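Local coordinates for protein putative 2-dehydro-3-deoxygalactonokinase (Sinorhizobium meliloti, PDB 3T69) that probably phosphorylates 2-dehydro-3-deoxy-D-galactonate with ATP, the second step in breaking down D-galactonate, at residues B[84-89]-B[115-120]. Sequence-based numbering, arbitrary orientation.
Sequences YIETPA and AQRDRR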
# COMPACT_ATOMS: atom_id res chain seq x y z
N TYR B 84 -20.13 19.25 2.40
CA TYR B 84 -19.50 19.01 1.14
C TYR B 84 -20.49 19.56 0.15
O TYR B 84 -21.70 19.46 0.36
CB TYR B 84 -19.41 17.52 0.84
CG TYR B 84 -18.39 16.69 1.55
CD1 TYR B 84 -18.78 15.59 2.32
CD2 TYR B 84 -17.02 16.95 1.40
CE1 TYR B 84 -17.83 14.78 2.98
CE2 TYR B 84 -16.06 16.16 2.04
CZ TYR B 84 -16.47 15.06 2.82
OH TYR B 84 -15.50 14.28 3.43
N ILE B 85 -19.99 20.13 -0.93
CA ILE B 85 -20.87 20.52 -1.99
C ILE B 85 -20.60 19.46 -3.01
O ILE B 85 -19.44 19.06 -3.27
CB ILE B 85 -20.54 21.95 -2.56
CG1 ILE B 85 -20.75 23.05 -1.52
CG2 ILE B 85 -21.36 22.24 -3.83
CD1 ILE B 85 -19.99 24.40 -1.88
N GLU B 86 -21.68 19.01 -3.62
CA GLU B 86 -21.55 17.92 -4.51
C GLU B 86 -21.21 18.41 -5.94
O GLU B 86 -21.50 19.56 -6.31
CB GLU B 86 -22.74 17.00 -4.34
CG GLU B 86 -23.95 17.23 -5.16
CD GLU B 86 -24.82 15.93 -5.15
OE1 GLU B 86 -24.38 14.94 -5.83
OE2 GLU B 86 -25.87 15.88 -4.41
N THR B 87 -20.51 17.56 -6.69
CA THR B 87 -19.99 17.91 -7.98
C THR B 87 -20.99 17.43 -9.01
O THR B 87 -21.65 16.46 -8.80
CB THR B 87 -18.66 17.17 -8.26
OG1 THR B 87 -18.87 15.75 -8.18
CG2 THR B 87 -17.60 17.61 -7.31
N PRO B 88 -21.08 18.09 -10.15
CA PRO B 88 -20.33 19.29 -10.51
C PRO B 88 -20.78 20.44 -9.62
O PRO B 88 -21.94 20.50 -9.22
CB PRO B 88 -20.75 19.54 -11.97
CG PRO B 88 -21.41 18.21 -12.42
CD PRO B 88 -22.09 17.74 -11.17
N ALA B 89 -19.84 21.30 -9.30
CA ALA B 89 -20.07 22.34 -8.36
C ALA B 89 -19.38 23.55 -8.90
O ALA B 89 -18.20 23.49 -9.32
CB ALA B 89 -19.48 21.96 -7.01
N ALA B 115 -17.76 16.67 -2.73
CA ALA B 115 -17.98 15.25 -2.80
C ALA B 115 -18.47 14.86 -4.19
O ALA B 115 -19.33 15.53 -4.77
CB ALA B 115 -19.00 14.81 -1.76
N GLN B 116 -17.89 13.78 -4.70
CA GLN B 116 -18.39 13.12 -5.86
C GLN B 116 -19.23 11.95 -5.36
O GLN B 116 -18.71 11.02 -4.76
CB GLN B 116 -17.23 12.68 -6.74
CG GLN B 116 -17.62 12.36 -8.18
CD GLN B 116 -16.43 12.01 -9.06
OE1 GLN B 116 -16.19 12.67 -10.08
NE2 GLN B 116 -15.66 10.95 -8.69
N ARG B 117 -20.54 12.02 -5.54
CA ARG B 117 -21.47 11.05 -4.95
C ARG B 117 -21.70 9.75 -5.77
O ARG B 117 -22.23 8.78 -5.26
CB ARG B 117 -22.80 11.72 -4.59
CG ARG B 117 -22.68 12.60 -3.36
CD ARG B 117 -24.03 12.95 -2.70
NE ARG B 117 -23.87 12.92 -1.23
CZ ARG B 117 -24.20 11.87 -0.48
NH1 ARG B 117 -24.76 10.78 -1.05
NH2 ARG B 117 -23.98 11.91 0.84
N ASP B 118 -21.31 9.73 -7.03
CA ASP B 118 -21.43 8.52 -7.82
C ASP B 118 -21.15 7.28 -6.95
O ASP B 118 -20.08 7.16 -6.34
CB ASP B 118 -20.45 8.62 -8.98
CG ASP B 118 -20.56 7.46 -9.96
OD1 ASP B 118 -20.12 7.69 -11.12
OD2 ASP B 118 -21.03 6.32 -9.62
N ARG B 119 -22.10 6.35 -6.89
CA ARG B 119 -21.89 5.10 -6.14
C ARG B 119 -20.74 4.24 -6.65
O ARG B 119 -19.99 3.67 -5.84
CB ARG B 119 -23.17 4.30 -6.00
CG ARG B 119 -23.97 4.78 -4.80
CD ARG B 119 -25.41 4.29 -4.81
NE ARG B 119 -26.23 5.12 -3.93
CZ ARG B 119 -26.21 5.06 -2.59
NH1 ARG B 119 -25.39 4.19 -1.97
NH2 ARG B 119 -27.00 5.87 -1.87
N ARG B 120 -20.57 4.14 -7.96
CA ARG B 120 -19.26 3.77 -8.48
C ARG B 120 -18.38 5.06 -8.35
O ARG B 120 -18.85 6.20 -8.58
CB ARG B 120 -19.35 3.34 -9.96
CG ARG B 120 -20.57 2.47 -10.38
CD ARG B 120 -20.13 1.22 -11.20
NE ARG B 120 -19.40 1.54 -12.44
CZ ARG B 120 -18.48 0.75 -13.03
NH1 ARG B 120 -18.13 -0.43 -12.47
NH2 ARG B 120 -17.90 1.15 -14.17
O HOH W 1 -22.02 13.90 -7.28
O HOH W 2 -18.78 14.12 -10.57
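Ile85 and Thr87 grip Ala115 from the neighbouring strand, and Glu86 faces it in a parallel bridge with CA atoms 4.8 Å apart. Ala115 N donates to Ile85 O and Thr87 N donates to Ala115 O, both at 3.0 Å. Ala115 thus bonds to the residues before and after its bridge partner, the pattern of a parallel pair. Glu86 CA adds a CA-H...O contact to Ala115 O. Beyond the bridge the ladder ends, and two waters take over. One donates to Glu86 OE1 and Thr87 O and accepts from Arg117 N; the second links Thr87 OG1 to Gln116 OE1.

The small methyl of Ala115 suits its buried place: its CB lies 3.8 Å from Tyr84 CB and meets the start of the ring obliquely. Thr87 holds OG1 between its backbone N and carbonyl carbon (chi1 58°), which brings this water-bound hydroxyl 3.6 Å from Gln116 CG. Glu86 and Arg117, charged, suit the exposed side, where they cross at about a right angle; Glu86 OE1 rests 3.7 Å from the aliphatic Arg117 CD, and the charged groups do not pair. Arg117 NH1 instead meets a sulfate ion, probably from the crystallisation liquor.

The amide of Gln116 suits a junction, accepting from Phe166 N and donating to His121 O; the former ties the end of strand 108-116 to strand 162-169 of the second sheet. Leu227 and Leu228, ending helix 215-228 of the second subunit, pack on Tyr84 and Ala115 respectively. In this ASKHA-type sugar kinase, strand 84-86 extends the mixed sheet alongside 108-116, which strand 123-125 also flanks, with Val124 against Tyr84.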